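Metallocarboxypeptidase (Trypanosoma cruzi, PDB 3DWC) is an M32-family metallocarboxypeptidase that probably releases C-terminal amino acids other than proline from peptides, with broad specificity. Local coordinates at residues B[9-14]-B[59-64]; B[65-70]-B[86-91]; B[80-85]-B[286-291]. All coordinates share one frame; numbering follows the deposited sequence.

Interaction 1 (B[9-14]-B[59-64]); sequences LERVFT and APKIRA
Ile62 faces Leu9 and Val12 where helix 60-71 crosses helix 3-32 in the N-terminal helices of this M32 carboxypeptidase fold. The two helical segments run roughly antiparallel, at 136° between their directions, with axes 11.3 Å apart, so the contact is made by side-chain ends. Ile62 gives the most surface and spends its two branches on different partners. Its CG2 methyl lies 3.8 Å from Leu9 CD2, the two side chains slanting across each other. The other branch, with CG1 anti to the carbonyl carbon (chi1 -54°), carries CD1 up to Val12, where methyl meets methyl tip to tip: CD1 is 3.9 Å from Val12 CG1. Met87 and Trp91 of helix 78-95 touch Leu9 and Ile62 respectively, so this apolar patch continues into a third helix. On the exposed side Lys61, extended beyond CG, sends its ammonium past Ile62 toward helix 3-32. There it nears the Arg11 guanidinium, whose salt bridge to Glu8 one turn back probably offsets the like charges; Glu8 also forms a weak, long ion pair with Lys61. Lys61 NZ stands at the guanidinium edge, in its plane, 3.8 Å from Arg11 NH2.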
# COMPACT_ATOMS: atom_id res chain seq x y z
N LEU B 9 17.53 4.58 23.49
CA LEU B 9 17.75 4.78 22.07
C LEU B 9 17.18 3.65 21.23
O LEU B 9 16.60 3.88 20.18
CB LEU B 9 19.22 5.01 21.75
CG LEU B 9 19.73 6.42 22.11
CD1 LEU B 9 21.22 6.39 22.42
CD2 LEU B 9 19.44 7.44 21.02
N GLU B 10 17.35 2.42 21.67
CA GLU B 10 16.86 1.30 20.89
C GLU B 10 15.38 1.46 20.67
O GLU B 10 14.89 1.25 19.57
CB GLU B 10 17.15 -0.03 21.58
CG GLU B 10 18.55 -0.56 21.35
CD GLU B 10 18.68 -2.06 21.61
OE1 GLU B 10 17.84 -2.60 22.36
OE2 GLU B 10 19.60 -2.71 21.07
N ARG B 11 14.67 1.80 21.74
CA ARG B 11 13.22 2.03 21.74
C ARG B 11 12.79 3.14 20.78
O ARG B 11 11.78 3.03 20.08
CB ARG B 11 12.80 2.37 23.18
CG ARG B 11 11.29 2.43 23.40
CD ARG B 11 10.90 3.11 24.77
NE ARG B 11 11.04 4.57 24.70
CZ ARG B 11 10.23 5.37 24.00
NH1 ARG B 11 9.19 4.89 23.30
NH2 ARG B 11 10.46 6.69 23.98
N VAL B 12 13.53 4.24 20.78
CA VAL B 12 13.29 5.32 19.85
C VAL B 12 13.49 4.82 18.44
O VAL B 12 12.69 5.10 17.58
CB VAL B 12 14.23 6.51 20.09
CG1 VAL B 12 14.09 7.54 18.99
CG2 VAL B 12 13.94 7.13 21.46
N PHE B 13 14.53 4.03 18.19
CA PHE B 13 14.82 3.60 16.82
C PHE B 13 13.82 2.56 16.28
O PHE B 13 13.54 2.53 15.09
CB PHE B 13 16.29 3.18 16.69
CG PHE B 13 17.19 4.33 16.40
CD1 PHE B 13 17.68 5.12 17.42
CD2 PHE B 13 17.48 4.69 15.09
CE1 PHE B 13 18.50 6.20 17.16
CE2 PHE B 13 18.28 5.79 14.82
CZ PHE B 13 18.79 6.56 15.88
N THR B 14 13.26 1.75 17.16
CA THR B 14 12.16 0.87 16.84
C THR B 14 10.93 1.69 16.46
O THR B 14 10.25 1.34 15.51
CB THR B 14 11.86 -0.10 17.99
OG1 THR B 14 13.01 -0.98 18.14
CG2 THR B 14 10.57 -0.95 17.74
N ALA B 59 14.96 15.61 18.17
CA ALA B 59 14.65 16.20 19.47
C ALA B 59 15.95 16.32 20.29
O ALA B 59 16.87 15.50 20.14
CB ALA B 59 13.59 15.38 20.21
N PRO B 60 16.07 17.38 21.10
CA PRO B 60 17.24 17.51 21.96
C PRO B 60 17.62 16.24 22.71
O PRO B 60 18.81 15.91 22.75
CB PRO B 60 16.82 18.62 22.92
CG PRO B 60 15.97 19.51 22.05
CD PRO B 60 15.17 18.54 21.24
N LYS B 61 16.65 15.48 23.21
CA LYS B 61 16.95 14.32 24.05
C LYS B 61 17.79 13.23 23.36
O LYS B 61 18.54 12.52 24.03
CB LYS B 61 15.68 13.70 24.64
CG LYS B 61 14.94 12.73 23.73
CD LYS B 61 13.67 12.13 24.40
CE LYS B 61 13.06 11.03 23.51
NZ LYS B 61 12.05 10.14 24.19
N ILE B 62 17.68 13.09 22.04
CA ILE B 62 18.38 12.02 21.33
C ILE B 62 19.88 12.22 21.45
O ILE B 62 20.61 11.29 21.80
CB ILE B 62 18.00 11.91 19.81
CG1 ILE B 62 16.49 11.79 19.64
CG2 ILE B 62 18.65 10.71 19.18
CD1 ILE B 62 15.88 10.68 20.47
N ARG B 63 20.34 13.43 21.13
CA ARG B 63 21.75 13.77 21.26
C ARG B 63 22.29 13.52 22.67
O ARG B 63 23.35 12.93 22.85
CB ARG B 63 21.95 15.24 20.91
CG ARG B 63 23.40 15.72 20.91
CD ARG B 63 23.43 17.23 20.96
NE ARG B 63 24.79 17.72 21.11
CZ ARG B 63 25.53 18.22 20.12
NH1 ARG B 63 25.07 18.30 18.87
NH2 ARG B 63 26.77 18.66 20.39
N ALA B 64 21.55 13.98 23.67
CA ALA B 64 21.89 13.74 25.07
C ALA B 64 21.92 12.23 25.37
O ALA B 64 22.80 11.75 26.09
CB ALA B 64 20.89 14.45 25.98

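Interaction 2 (B[65-70]-B[86-91]); sequences LIEEAE and EMRRAW
Arg88 and Glu70 form a side-on, two-bond salt bridge between helices 78-95 and 60-71. Arg88 NE gives the shorter bond, 2.7 Å to Glu70 OE2, which accepts through its syn lone pair close to the guanidinium plane. The second, 3.0 Å from Arg88 NH1 to Glu70 OE1, is more bent (144° at the hydrogen) and tilted out of both planes. Carboxylate and guanidinium are nonetheless nearly coplanar, 19° apart, and the paired bonds limit rotation of each group. The Arg88 chain turns at chi3 (-81°), which sets the NE edge of the guanidinium against the carboxylate. Both Glu70 oxygens are thus engaged, while Arg88 NH2 is taken by Glu92 one turn on, in a salt bridge along its own helix. Glu67 adds a further carboxylate nearby, its OE1 5.0 Å from Arg88 NH1 and not in contact.

Beneath the ion pair, Ile66 points into the interface. Its CD1 rests 3.7 Å from Trp91 CB and equally near CG, at the root of the indole, while CG2 comes 4.0 Å from Arg88 NH1 at a slant to the guanidinium. With Ile66 against Trp91 inside and Glu70-Arg88 at the partly exposed margin, the two consecutive helices run antiparallel as a helical hairpin.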
# COMPACT_ATOMS: atom_id res chain seq x y z
N LEU B 65 20.99 11.49 24.78
CA LEU B 65 20.97 10.04 24.98
C LEU B 65 22.22 9.39 24.35
O LEU B 65 22.89 8.57 24.98
CB LEU B 65 19.68 9.41 24.43
CG LEU B 65 18.41 9.50 25.28
CD1 LEU B 65 17.23 8.95 24.50
CD2 LEU B 65 18.55 8.76 26.60
N ILE B 66 22.53 9.78 23.13
CA ILE B 66 23.68 9.25 22.43
C ILE B 66 24.96 9.54 23.21
O ILE B 66 25.81 8.66 23.37
CB ILE B 66 23.79 9.81 20.97
CG1 ILE B 66 22.64 9.31 20.08
CG2 ILE B 66 25.07 9.37 20.33
CD1 ILE B 66 22.68 9.89 18.68
N GLU B 67 25.10 10.76 23.69
CA GLU B 67 26.26 11.16 24.51
C GLU B 67 26.40 10.37 25.82
O GLU B 67 27.50 9.92 26.14
CB GLU B 67 26.25 12.67 24.76
CG GLU B 67 26.59 13.46 23.50
CD GLU B 67 26.56 14.97 23.67
OE1 GLU B 67 26.89 15.66 22.69
OE2 GLU B 67 26.21 15.48 24.76
N GLU B 68 25.32 10.19 26.57
CA GLU B 68 25.40 9.34 27.75
C GLU B 68 25.78 7.90 27.42
O GLU B 68 26.56 7.28 28.14
CB GLU B 68 24.12 9.33 28.57
CG GLU B 68 23.81 10.64 29.28
CD GLU B 68 24.90 11.12 30.24
OE1 GLU B 68 24.84 12.31 30.63
OE2 GLU B 68 25.81 10.34 30.61
N ALA B 69 25.22 7.36 26.35
CA ALA B 69 25.48 5.97 25.98
C ALA B 69 26.94 5.78 25.56
O ALA B 69 27.50 4.71 25.78
CB ALA B 69 24.54 5.51 24.86
N GLU B 70 27.52 6.82 24.96
CA GLU B 70 28.87 6.74 24.41
C GLU B 70 29.98 6.85 25.47
O GLU B 70 31.11 6.42 25.23
CB GLU B 70 29.09 7.82 23.35
CG GLU B 70 28.37 7.56 22.05
CD GLU B 70 28.65 8.61 21.01
OE1 GLU B 70 28.98 9.76 21.35
OE2 GLU B 70 28.50 8.30 19.82
N GLU B 86 25.88 3.17 14.53
CA GLU B 86 24.96 3.38 13.43
C GLU B 86 23.86 4.37 13.82
O GLU B 86 23.40 5.14 12.97
CB GLU B 86 24.43 2.06 12.91
CG GLU B 86 25.51 1.19 12.36
CD GLU B 86 26.38 1.87 11.29
OE1 GLU B 86 25.82 2.55 10.42
OE2 GLU B 86 27.61 1.68 11.32
N MET B 87 23.46 4.38 15.09
CA MET B 87 22.52 5.37 15.60
C MET B 87 23.04 6.79 15.47
O MET B 87 22.32 7.67 15.05
CB MET B 87 22.21 5.12 17.09
CG MET B 87 21.38 3.90 17.39
SD MET B 87 21.29 3.59 19.15
CE MET B 87 19.89 2.42 19.19
N ARG B 88 24.27 7.03 15.92
CA ARG B 88 24.90 8.35 15.76
C ARG B 88 24.94 8.79 14.32
O ARG B 88 24.65 9.94 14.01
CB ARG B 88 26.34 8.37 16.30
CG ARG B 88 27.09 9.64 15.94
CD ARG B 88 28.42 9.77 16.68
NE ARG B 88 28.23 10.29 18.03
CZ ARG B 88 28.19 11.58 18.33
NH1 ARG B 88 28.03 11.95 19.59
NH2 ARG B 88 28.29 12.51 17.38
N ARG B 89 25.31 7.86 13.43
CA ARG B 89 25.33 8.14 12.00
C ARG B 89 23.96 8.59 11.46
O ARG B 89 23.89 9.58 10.75
CB ARG B 89 25.82 6.92 11.24
CG ARG B 89 25.69 7.09 9.75
CD ARG B 89 26.25 5.92 8.96
NE ARG B 89 25.86 6.05 7.54
CZ ARG B 89 26.38 6.95 6.69
NH1 ARG B 89 27.32 7.83 7.07
NH2 ARG B 89 25.94 6.98 5.45
N ALA B 90 22.89 7.82 11.76
CA ALA B 90 21.54 8.21 11.34
C ALA B 90 21.16 9.56 11.95
O ALA B 90 20.57 10.37 11.28
CB ALA B 90 20.49 7.16 11.74
N TRP B 91 21.54 9.80 13.20
CA TRP B 91 21.23 11.07 13.87
C TRP B 91 21.98 12.24 13.21
O TRP B 91 21.41 13.30 12.95
CB TRP B 91 21.55 10.95 15.37
CG TRP B 91 21.36 12.22 16.11
CD1 TRP B 91 20.23 12.65 16.74
CD2 TRP B 91 22.34 13.24 16.31
NE1 TRP B 91 20.44 13.88 17.31
CE2 TRP B 91 21.73 14.26 17.06
CE3 TRP B 91 23.68 13.39 15.93
CZ2 TRP B 91 22.42 15.40 17.43
CZ3 TRP B 91 24.34 14.52 16.29
CH2 TRP B 91 23.72 15.51 17.03

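Interaction 3 (B[80-85]-B[286-291]); sequences QRANLR and QPVCMA. With SO4 (sulfate ion), chain T.
Ala82 and Asn83 carry the contact of helix 78-95 with the loop 286-291, whose first four residues form a type I beta turn. One residue earlier, Arg81 points elsewhere and holds a sulfate ion, probably from the crystallisation liquor. The main bond is nearly straight, 3.0 Å from Arg81 NE to sulfate O1, with weak ones from NE to O2 and from NH2 to O3, so the anion sits at the guanidinium edge. Ala82 supplies a small apolar contact, its CB 4.0 Å from Val288 CG2. Asn83 does most of the work. With CG anti to the backbone N (chi1 -169°), its amide reaches the turn and uses both ends. Asn83 OD1 accepts the backbone N-H of Val288 at 3.1 Å, the donor tilted 20° from the carbonyl plane. The same oxygen lies 3.1 Å from Pro287 CD, packed against the proline ring. At the other end Asn83 ND2 donates to Gln286 OE1 over 2.9 Å, an almost linear bond (171°) in the plane of the Asn83 amide. The two amides stand nearly perpendicular, and a bend at chi2 of Gln286 folds its amide back to meet the asparagine. ND2 is bonded to Tyr6 OH as well, and Gln286 NE2 goes to Glu10 O, so each buried amide has a partner at both its oxygen and its nitrogen. The turn itself closes with a bond from Cys289 N to Gln286 O. Helix 3-32 flanks the loop at Gln286, Met87 of helix 78-95 packs on Pro287, and Ser471 makes backbone hydrogen bonds with Val288; Leu84 faces helix 60-71, placing helix 78-95 between that helix and the loop leading to helix 294-309.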
# COMPACT_ATOMS: atom_id res chain seq x y z
N GLN B 80 25.83 -4.15 20.05
CA GLN B 80 25.17 -2.97 20.60
C GLN B 80 26.07 -1.77 20.40
O GLN B 80 25.62 -0.69 20.04
CB GLN B 80 24.85 -3.14 22.08
CG GLN B 80 23.84 -4.21 22.35
CD GLN B 80 23.61 -4.46 23.83
OE1 GLN B 80 24.54 -4.38 24.65
NE2 GLN B 80 22.38 -4.80 24.19
N ARG B 81 27.38 -1.98 20.61
CA ARG B 81 28.36 -0.93 20.32
C ARG B 81 28.32 -0.52 18.85
O ARG B 81 28.36 0.66 18.54
CB ARG B 81 29.78 -1.37 20.73
CG ARG B 81 29.99 -1.59 22.21
CD ARG B 81 31.46 -1.54 22.61
NE ARG B 81 32.17 -2.64 22.01
CZ ARG B 81 32.31 -3.86 22.54
NH1 ARG B 81 31.80 -4.15 23.72
NH2 ARG B 81 32.97 -4.79 21.86
N ALA B 82 28.23 -1.49 17.94
CA ALA B 82 28.10 -1.16 16.50
C ALA B 82 26.78 -0.42 16.23
O ALA B 82 26.69 0.52 15.41
CB ALA B 82 28.14 -2.40 15.65
N ASN B 83 25.74 -0.88 16.93
CA ASN B 83 24.41 -0.29 16.73
C ASN B 83 24.46 1.15 17.21
O ASN B 83 23.94 2.04 16.52
CB ASN B 83 23.34 -1.12 17.44
CG ASN B 83 21.92 -0.74 17.07
OD1 ASN B 83 21.62 -0.43 15.91
ND2 ASN B 83 21.03 -0.76 18.07
N LEU B 84 25.16 1.41 18.33
CA LEU B 84 25.27 2.80 18.81
C LEU B 84 26.00 3.68 17.79
O LEU B 84 25.63 4.83 17.58
CB LEU B 84 25.96 2.86 20.18
CG LEU B 84 26.06 4.22 20.88
CD1 LEU B 84 24.71 4.92 21.00
CD2 LEU B 84 26.72 4.05 22.27
N ARG B 85 27.04 3.14 17.16
CA ARG B 85 27.71 3.81 16.02
C ARG B 85 26.73 4.13 14.88
O ARG B 85 26.75 5.23 14.32
CB ARG B 85 28.84 2.94 15.47
CG ARG B 85 29.72 3.61 14.41
CD ARG B 85 30.68 2.60 13.78
NE ARG B 85 29.95 1.53 13.11
CZ ARG B 85 30.32 0.25 13.05
NH1 ARG B 85 31.42 -0.18 13.62
NH2 ARG B 85 29.54 -0.61 12.40
N GLN B 286 16.58 -2.04 14.17
CA GLN B 286 17.68 -1.13 14.47
C GLN B 286 18.56 -0.80 13.27
O GLN B 286 18.66 -1.60 12.32
CB GLN B 286 18.57 -1.80 15.52
CG GLN B 286 17.86 -2.10 16.85
CD GLN B 286 17.41 -0.85 17.55
OE1 GLN B 286 18.22 0.04 17.81
NE2 GLN B 286 16.11 -0.78 17.89
N PRO B 287 19.29 0.32 13.36
CA PRO B 287 20.04 0.78 12.23
C PRO B 287 21.31 -0.06 11.91
O PRO B 287 21.83 0.07 10.81
CB PRO B 287 20.35 2.23 12.60
CG PRO B 287 20.44 2.22 14.05
CD PRO B 287 19.45 1.22 14.52
N VAL B 288 21.76 -0.93 12.82
CA VAL B 288 22.84 -1.87 12.50
C VAL B 288 22.35 -3.01 11.57
O VAL B 288 23.14 -3.61 10.84
CB VAL B 288 23.44 -2.47 13.76
CG1 VAL B 288 22.49 -3.48 14.40
CG2 VAL B 288 24.86 -3.09 13.44
N CYS B 289 21.05 -3.31 11.61
CA CYS B 289 20.48 -4.29 10.72
C CYS B 289 19.98 -3.58 9.50
O CYS B 289 18.79 -3.47 9.29
CB CYS B 289 19.36 -5.05 11.39
SG CYS B 289 18.60 -6.24 10.31
N MET B 290 20.93 -3.12 8.69
CA MET B 290 20.71 -2.45 7.42
C MET B 290 21.85 -2.71 6.42
O MET B 290 22.98 -2.98 6.82
CB MET B 290 20.68 -0.96 7.64
CG MET B 290 19.69 -0.56 8.68
SD MET B 290 18.94 0.98 8.22
CE MET B 290 17.90 0.26 6.95
N ALA B 291 21.52 -2.66 5.12
CA ALA B 291 22.54 -2.67 4.07
C ALA B 291 23.68 -1.72 4.40
O ALA B 291 23.46 -0.66 4.93
CB ALA B 291 21.93 -2.33 2.75
S SO4 T . 34.37 -2.59 19.18
O1 SO4 T . 33.03 -2.01 19.23
O2 SO4 T . 35.04 -2.52 20.48
O3 SO4 T . 34.28 -3.99 18.76
O4 SO4 T . 35.17 -1.79 18.25

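From the N terminus, helix 3-32 first meets helix 60-71 in interaction 1, which closes a largely helical excursion of 44 residues. Interaction 2 follows in series and closes the short connection between helices 60-71 and 78-95. Interaction 3 begins with residues 80-85, within helix 78-95 and between the segments of interaction 2, and spans 200 residues to the loop before helix 294-309, so it crosses interaction 2 while following interaction 1. All three lie on one side of the chain's centre, away from the cobalt site. Met87 physically joins them: its CE methyl packs against Leu9 and Glu10 backbone atoms and against Gln286. Together the contacts tie three N-terminal helices to one another and to the distant loop.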